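Local coordinates for protein transcriptional repressor, TetR family (Thermus thermophilus, PDB 3ANP) that represses transcription of fatty acid degradation genes as a TetR-family DNA-binding regulator and binds acyl-CoA such as lauroyl-CoA, at residues E84-L89 with A133-P138; V92-T97 with D177-L182. One frame throughout, in Å; residues are numbered along the deposited sequence.

Contact 1. Residues E84-L89 with A133-P138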
ATOM      1  N   GLU A  84     -23.221   2.564   5.777  1.00 20.45           N
ATOM      2  CA  GLU A  84     -23.032   3.865   6.419  1.00 20.49           C
ATOM      3  C   GLU A  84     -21.989   3.754   7.527  1.00 18.40           C
ATOM      4  O   GLU A  84     -21.283   4.718   7.817  1.00 17.69           O
ATOM      5  CB  GLU A  84     -24.347   4.405   6.996  1.00 24.85           C
ATOM      6  CG  GLU A  84     -25.073   5.360   6.050  1.00 36.25           C
ATOM      7  CD  GLU A  84     -24.195   6.534   5.615  1.00 41.72           C
ATOM      8  OE1 GLU A  84     -23.666   7.259   6.490  1.00 45.66           O
ATOM      9  OE2 GLU A  84     -24.036   6.734   4.393  1.00 45.72           O
ATOM     10  N   VAL A  85     -21.890   2.587   8.155  1.00 19.57           N
ATOM     11  CA  VAL A  85     -20.890   2.431   9.206  1.00 19.37           C
ATOM     12  C   VAL A  85     -19.513   2.428   8.550  1.00 18.59           C
ATOM     13  O   VAL A  85     -18.550   2.943   9.111  1.00 17.51           O
ATOM     14  CB  VAL A  85     -21.085   1.143  10.014  1.00 19.73           C
ATOM     15  CG1 VAL A  85     -19.952   1.019  11.057  1.00 19.17           C
ATOM     16  CG2 VAL A  85     -22.427   1.195  10.736  1.00 21.47           C
ATOM     17  N   LEU A  86     -19.425   1.832   7.366  1.00 19.29           N
ATOM     18  CA  LEU A  86     -18.170   1.805   6.612  1.00 21.99           C
ATOM     19  C   LEU A  86     -17.743   3.221   6.240  1.00 21.12           C
ATOM     20  O   LEU A  86     -16.587   3.593   6.437  1.00 18.41           O
ATOM     21  CB  LEU A  86     -18.328   1.006   5.329  1.00 20.96           C
ATOM     22  CG  LEU A  86     -18.184  -0.503   5.433  1.00 27.91           C
ATOM     23  CD1 LEU A  86     -18.493  -1.123   4.076  1.00 28.65           C
ATOM     24  CD2 LEU A  86     -16.771  -0.846   5.881  1.00 25.70           C
ATOM     25  N   ARG A  87     -18.668   3.996   5.674  1.00 20.11           N
ATOM     26  CA  ARG A  87     -18.369   5.376   5.289  1.00 22.76           C
ATOM     27  C   ARG A  87     -17.927   6.170   6.508  1.00 21.46           C
ATOM     28  O   ARG A  87     -17.005   6.981   6.432  1.00 21.86           O
ATOM     29  CB  ARG A  87     -19.597   6.077   4.686  1.00 25.30           C
ATOM     30  CG  ARG A  87     -20.044   5.579   3.328  1.00 36.41           C
ATOM     31  CD  ARG A  87     -20.862   6.661   2.623  1.00 40.63           C
ATOM     32  NE  ARG A  87     -21.385   6.208   1.340  1.00 49.00           N
ATOM     33  CZ  ARG A  87     -22.434   5.401   1.202  1.00 52.32           C
ATOM     34  NH1 ARG A  87     -23.078   4.960   2.274  1.00 54.80           N
ATOM     35  NH2 ARG A  87     -22.840   5.036  -0.009  1.00 52.96           N
ATOM     36  N   HIS A  88     -18.608   5.949   7.628  1.00 19.81           N
ATOM     37  CA  HIS A  88     -18.272   6.643   8.866  1.00 20.21           C
ATOM     38  C   HIS A  88     -16.856   6.290   9.320  1.00 18.53           C
ATOM     39  O   HIS A  88     -16.059   7.166   9.678  1.00 17.49           O
ATOM     40  CB  HIS A  88     -19.256   6.257   9.969  1.00 20.97           C
ATOM     41  CG  HIS A  88     -18.897   6.799  11.314  1.00 24.80           C
ATOM     42  ND1 HIS A  88     -19.120   8.112  11.670  1.00 28.07           N
ATOM     43  CD2 HIS A  88     -18.311   6.213  12.386  1.00 23.69           C
ATOM     44  CE1 HIS A  88     -18.689   8.311  12.903  1.00 30.23           C
ATOM     45  NE2 HIS A  88     -18.193   7.174  13.359  1.00 25.81           N
ATOM     46  N   LEU A  89     -16.546   4.998   9.311  1.00 17.07           N
ATOM     47  CA  LEU A  89     -15.230   4.547   9.743  1.00 17.65           C
ATOM     48  C   LEU A  89     -14.111   5.232   8.971  1.00 20.98           C
ATOM     49  O   LEU A  89     -13.128   5.689   9.558  1.00 17.61           O
ATOM     50  CB  LEU A  89     -15.114   3.031   9.585  1.00 18.42           C
ATOM     51  CG  LEU A  89     -13.737   2.406   9.837  1.00 15.88           C
ATOM     52  CD1 LEU A  89     -13.275   2.670  11.251  1.00 18.54           C
ATOM     53  CD2 LEU A  89     -13.831   0.910   9.586  1.00 16.61           C
ATOM     54  N   ALA A 133     -13.904  -6.404   8.062  1.00 19.04           N
ATOM     55  CA  ALA A 133     -14.618  -7.651   7.803  1.00 19.43           C
ATOM     56  C   ALA A 133     -15.855  -7.777   8.692  1.00 21.25           C
ATOM     57  O   ALA A 133     -16.862  -8.356   8.277  1.00 22.02           O
ATOM     58  CB  ALA A 133     -13.691  -8.855   8.016  1.00 16.93           C
ATOM     59  N   GLU A 134     -15.790  -7.246   9.914  1.00 20.23           N
ATOM     60  CA  GLU A 134     -16.947  -7.327  10.810  1.00 20.08           C
ATOM     61  C   GLU A 134     -18.113  -6.507  10.249  1.00 20.73           C
ATOM     62  O   GLU A 134     -19.273  -6.852  10.448  1.00 18.49           O
ATOM     63  CB  GLU A 134     -16.609  -6.805  12.219  1.00 23.19           C
ATOM     64  CG  GLU A 134     -15.737  -7.732  13.082  1.00 21.79           C
ATOM     65  CD  GLU A 134     -15.422  -7.127  14.452  1.00 22.87           C
ATOM     66  OE1 GLU A 134     -16.289  -6.427  15.018  1.00 20.37           O
ATOM     67  OE2 GLU A 134     -14.312  -7.359  14.969  1.00 22.92           O
ATOM     68  N   ILE A 135     -17.811  -5.415   9.558  1.00 18.85           N
ATOM     69  CA  ILE A 135     -18.873  -4.590   8.989  1.00 17.07           C
ATOM     70  C   ILE A 135     -19.443  -5.270   7.737  1.00 18.84           C
ATOM     71  O   ILE A 135     -20.643  -5.196   7.463  1.00 21.15           O
ATOM     72  CB  ILE A 135     -18.344  -3.183   8.641  1.00 16.98           C
ATOM     73  CG1 ILE A 135     -17.850  -2.489   9.923  1.00 15.18           C
ATOM     74  CG2 ILE A 135     -19.440  -2.360   7.990  1.00 18.54           C
ATOM     75  CD1 ILE A 135     -17.090  -1.209   9.691  1.00 16.94           C
ATOM     76  N   LEU A 136     -18.585  -5.942   6.982  1.00 19.96           N
ATOM     77  CA  LEU A 136     -19.031  -6.634   5.772  1.00 19.90           C
ATOM     78  C   LEU A 136     -19.916  -7.832   6.097  1.00 20.47           C
ATOM     79  O   LEU A 136     -20.813  -8.171   5.323  1.00 20.43           O
ATOM     80  CB  LEU A 136     -17.827  -7.122   4.952  1.00 17.72           C
ATOM     81  CG  LEU A 136     -16.823  -6.061   4.507  1.00 16.34           C
ATOM     82  CD1 LEU A 136     -15.655  -6.737   3.794  1.00 15.56           C
ATOM     83  CD2 LEU A 136     -17.518  -5.051   3.614  1.00 16.58           C
ATOM     84  N   LYS A 137     -19.672  -8.466   7.244  1.00 20.26           N
ATOM     85  CA  LYS A 137     -20.434  -9.650   7.648  1.00 21.59           C
ATOM     86  C   LYS A 137     -21.960  -9.530   7.484  1.00 21.66           C
ATOM     87  O   LYS A 137     -22.589 -10.371   6.829  1.00 23.26           O
ATOM     88  CB  LYS A 137     -20.087 -10.025   9.098  1.00 25.14           C
ATOM     89  CG  LYS A 137     -20.758 -11.294   9.605  1.00 29.00           C
ATOM     90  CD  LYS A 137     -20.078 -11.753  10.901  1.00 33.90           C
ATOM     91  CE  LYS A 137     -20.633 -13.076  11.407  1.00 41.85           C
ATOM     92  NZ  LYS A 137     -22.044 -12.961  11.878  1.00 46.99           N
ATOM     93  N   PRO A 138     -22.574  -8.504   8.092  1.00 21.07           N
ATOM     94  CA  PRO A 138     -24.022  -8.296   7.996  1.00 23.48           C
ATOM     95  C   PRO A 138     -24.460  -8.164   6.530  1.00 25.74           C
ATOM     96  O   PRO A 138     -25.572  -8.563   6.167  1.00 23.94           O
ATOM     97  CB  PRO A 138     -24.242  -6.993   8.763  1.00 23.83           C
ATOM     98  CG  PRO A 138     -23.102  -6.932   9.693  1.00 27.86           C
ATOM     99  CD  PRO A 138     -21.947  -7.437   8.888  1.00 23.22           C
TER

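Contact 2. Residues V92-T97 with D177-L182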
ATOM      1  N   VAL A  92     -13.844   8.980   9.897  1.00 18.34           N
ATOM      2  CA  VAL A  92     -13.136   9.179  11.160  1.00 20.59           C
ATOM      3  C   VAL A  92     -11.667   8.786  11.033  1.00 18.95           C
ATOM      4  O   VAL A  92     -10.794   9.391  11.657  1.00 17.33           O
ATOM      5  CB  VAL A  92     -13.816   8.390  12.294  1.00 21.88           C
ATOM      6  CG1 VAL A  92     -12.887   8.288  13.497  1.00 29.37           C
ATOM      7  CG2 VAL A  92     -15.122   9.108  12.690  1.00 22.29           C
ATOM      8  N   LEU A  93     -11.390   7.775  10.223  1.00 18.77           N
ATOM      9  CA  LEU A  93     -10.006   7.362  10.010  1.00 20.48           C
ATOM     10  C   LEU A  93      -9.236   8.508   9.353  1.00 17.60           C
ATOM     11  O   LEU A  93      -8.115   8.816   9.743  1.00 19.75           O
ATOM     12  CB  LEU A  93      -9.951   6.132   9.101  1.00 22.20           C
ATOM     13  CG  LEU A  93      -9.851   4.765   9.774  1.00 20.69           C
ATOM     14  CD1 LEU A  93      -9.899   3.667   8.699  1.00 22.48           C
ATOM     15  CD2 LEU A  93      -8.545   4.689  10.562  1.00 21.72           C
ATOM     16  N   ALA A  94      -9.848   9.144   8.360  1.00 15.61           N
ATOM     17  CA  ALA A  94      -9.197  10.251   7.660  1.00 17.42           C
ATOM     18  C   ALA A  94      -8.961  11.410   8.621  1.00 15.82           C
ATOM     19  O   ALA A  94      -7.882  12.001   8.666  1.00 16.84           O
ATOM     20  CB  ALA A  94     -10.053  10.708   6.496  1.00 15.30           C
ATOM     21  N   GLU A  95      -9.984  11.731   9.399  1.00 17.50           N
ATOM     22  CA  GLU A  95      -9.871  12.819  10.354  1.00 18.60           C
ATOM     23  C   GLU A  95      -8.813  12.513  11.408  1.00 16.98           C
ATOM     24  O   GLU A  95      -7.953  13.342  11.703  1.00 18.71           O
ATOM     25  CB  GLU A  95     -11.243  13.062  11.000  1.00 17.74           C
ATOM     26  CG  GLU A  95     -12.287  13.526   9.988  1.00 23.91           C
ATOM     27  CD  GLU A  95     -13.724  13.491  10.524  1.00 29.06           C
ATOM     28  OE1 GLU A  95     -13.986  12.827  11.557  1.00 32.15           O
ATOM     29  OE2 GLU A  95     -14.597  14.119   9.898  1.00 32.18           O
ATOM     30  N   GLY A  96      -8.868  11.314  11.972  1.00 17.47           N
ATOM     31  CA  GLY A  96      -7.902  10.950  12.996  1.00 17.64           C
ATOM     32  C   GLY A  96      -6.488  10.869  12.452  1.00 17.98           C
ATOM     33  O   GLY A  96      -5.530  11.241  13.127  1.00 17.62           O
ATOM     34  N   THR A  97      -6.343  10.366  11.231  1.00 17.34           N
ATOM     35  CA  THR A  97      -5.017  10.254  10.631  1.00 18.27           C
ATOM     36  C   THR A  97      -4.401  11.630  10.452  1.00 18.30           C
ATOM     37  O   THR A  97      -3.206  11.818  10.676  1.00 15.81           O
ATOM     38  CB  THR A  97      -5.077   9.536   9.256  1.00 14.19           C
ATOM     39  OG1 THR A  97      -5.541   8.196   9.449  1.00 18.06           O
ATOM     40  CG2 THR A  97      -3.694   9.495   8.612  1.00 18.81           C
ATOM     41  N   ASP A 177      -7.240  16.355   0.292  1.00 23.30           N
ATOM     42  CA  ASP A 177      -8.366  15.914   1.113  1.00 21.98           C
ATOM     43  C   ASP A 177      -8.320  14.393   1.331  1.00 20.20           C
ATOM     44  O   ASP A 177      -8.796  13.630   0.495  1.00 17.54           O
ATOM     45  CB  ASP A 177      -9.668  16.293   0.396  1.00 24.75           C
ATOM     46  CG  ASP A 177     -10.914  15.974   1.205  1.00 27.70           C
ATOM     47  OD1 ASP A 177     -10.846  15.188   2.173  1.00 26.89           O
ATOM     48  OD2 ASP A 177     -11.979  16.512   0.848  1.00 29.68           O
ATOM     49  N   LEU A 178      -7.766  13.951   2.453  1.00 19.68           N
ATOM     50  CA  LEU A 178      -7.691  12.512   2.705  1.00 18.89           C
ATOM     51  C   LEU A 178      -9.065  11.861   2.832  1.00 18.34           C
ATOM     52  O   LEU A 178      -9.256  10.740   2.373  1.00 18.62           O
ATOM     53  CB  LEU A 178      -6.847  12.212   3.949  1.00 16.20           C
ATOM     54  CG  LEU A 178      -6.717  10.750   4.421  1.00 16.78           C
ATOM     55  CD1 LEU A 178      -6.089   9.879   3.327  1.00 13.64           C
ATOM     56  CD2 LEU A 178      -5.857  10.698   5.711  1.00 13.18           C
ATOM     57  N   ALA A 179     -10.029  12.560   3.432  1.00 14.66           N
ATOM     58  CA  ALA A 179     -11.369  11.998   3.580  1.00 18.68           C
ATOM     59  C   ALA A 179     -11.944  11.631   2.196  1.00 19.17           C
ATOM     60  O   ALA A 179     -12.546  10.564   2.019  1.00 16.52           O
ATOM     61  CB  ALA A 179     -12.287  13.006   4.283  1.00 22.00           C
ATOM     62  N   GLU A 180     -11.760  12.526   1.230  1.00 15.83           N
ATOM     63  CA  GLU A 180     -12.242  12.315  -0.140  1.00 19.41           C
ATOM     64  C   GLU A 180     -11.551  11.103  -0.775  1.00 18.20           C
ATOM     65  O   GLU A 180     -12.170  10.312  -1.495  1.00 18.73           O
ATOM     66  CB  GLU A 180     -11.968  13.570  -0.981  1.00 20.72           C
ATOM     67  CG  GLU A 180     -12.554  13.572  -2.400  1.00 24.89           C
ATOM     68  CD  GLU A 180     -11.748  12.745  -3.395  1.00 26.68           C
ATOM     69  OE1 GLU A 180     -10.491  12.726  -3.305  1.00 22.14           O
ATOM     70  OE2 GLU A 180     -12.377  12.134  -4.287  1.00 30.85           O
ATOM     71  N   GLU A 181     -10.256  10.976  -0.510  1.00 17.48           N
ATOM     72  CA  GLU A 181      -9.468   9.872  -1.035  1.00 19.29           C
ATOM     73  C   GLU A 181      -9.933   8.529  -0.461  1.00 19.32           C
ATOM     74  O   GLU A 181     -10.063   7.549  -1.190  1.00 18.83           O
ATOM     75  CB  GLU A 181      -7.985  10.118  -0.717  1.00 21.36           C
ATOM     76  CG  GLU A 181      -7.051   8.925  -0.900  1.00 23.91           C
ATOM     77  CD  GLU A 181      -6.807   8.560  -2.357  1.00 22.98           C
ATOM     78  OE1 GLU A 181      -7.030   9.409  -3.251  1.00 22.99           O
ATOM     79  OE2 GLU A 181      -6.367   7.422  -2.604  1.00 25.18           O
ATOM     80  N   LEU A 182     -10.197   8.476   0.841  1.00 15.83           N
ATOM     81  CA  LEU A 182     -10.642   7.223   1.436  1.00 17.91           C
ATOM     82  C   LEU A 182     -12.041   6.860   0.960  1.00 17.45           C
ATOM     83  O   LEU A 182     -12.353   5.685   0.771  1.00 16.26           O
ATOM     84  CB  LEU A 182     -10.586   7.296   2.978  1.00 17.21           C
ATOM     85  CG  LEU A 182      -9.154   7.434   3.537  1.00 17.46           C
ATOM     86  CD1 LEU A 182      -9.210   7.323   5.052  1.00 16.91           C
ATOM     87  CD2 LEU A 182      -8.223   6.340   2.951  1.00 14.40           C
TER

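Contact 1. Residues E84-L89 with A133-P138
Leu86 and Ile135 mark the closest backbone approach, CA to CA 6.9 Å, between two nearly antiparallel helical segments whose axes come within 10.1 Å of each other at 162°. Branched aliphatic side chains make the contacts across it. Ile135 is the central wedge: its CG2, set anti to the backbone N, presses on CG of Leu86 at 3.4 Å, tighter than ordinary carbon contact, and the two side chains run alongside one another, pointing opposite ways. The other branch of Ile135 reaches further. Its CD1 meets CG1 of Val85 at 3.9 Å and CD2 of Leu89 at 3.9 Å, besides CD2 of Leu86, so that one methyl touches three residues of the facing helix. Leu86 divides its own branches, CD2 lying against Ile135 and CD1 meeting CD2 of Leu136 at 4.1 Å, where the two leucines meet roughly perpendicular. All five residues are buried. Val72 of helix 54-77 also touches Ile135, Leu186 of helix 178-191 touches Leu86, and Met193 of the second subunit packs on Leu136. Such apolar antiparallel packing belongs to the all-helical C-terminal domain of TetR-family repressors, here between helices 82-99 and 128-142.

Contact 2. Residues V92-T97 with D177-L182
Ala94 sits against the first turn of helix 178-191, in a close helix-helix packing within the all-helical C-terminal domain of this TetR-family repressor. The axes pass 8.5 Å apart at 146°, and Ala94 and Ala179 bring their CA atoms to 4.9 Å, an approach that their small side chains permit. The methyl of Ala94 lies 3.4 Å from CA of Ala179, a tight carbon pair, and also touches CD1 of Leu182 at 3.8 Å. Leu178 can be followed outward: CB leaves toward the facing helix, CG, anti to the backbone N (chi1 177°), comes against CB of Ala94 at 3.9 Å, and the tip CD2 ends at CB and CG2 of Thr97 and beside the carbonyl oxygen of Ala94. Trp169 of helix 151-172 touches this leucine too. Thr97 lies roughly square to it, offering its carbon side while OG1 turns back along its own helix and also hydrogen-bonds Tyr162 OH, a residue of the acyl-CoA pocket. At Thr97, an alanine in its place would lack CG2 and OG1 and would probably open a gap beside CD2 of Leu178 and leave the Tyr162 hydroxyl without this partner. The Leu93 carbonyl oxygen is gripped twice, by Thr97 N and by Thr97 OG1, from opposite faces of its plane; OG1 stands 2.7 Å from Leu93 O, 38° out of that plane.

How the contacts relate
Helix 82-99 supplies one segment to each contact: 84-89 packs on helix 128-142 in contact 1, and the later segment 92-97 packs on helix 178-191 in contact 2. The two centres lie about 16 Å apart, and along the chain their segments alternate. Helix 178-191 continues beyond contact 2 to border contact 1 as well. Relative to the bound dodecyl-CoA, contact 2 is nearer, the Leu93 side chain lying about 5 Å from it and that of Leu89 in contact 1 about 8 Å. The second subunit also reaches contact 1, and its Arg153 forms salt bridges with Glu180 and Glu181, on the segment 177-182 but outside its packing face.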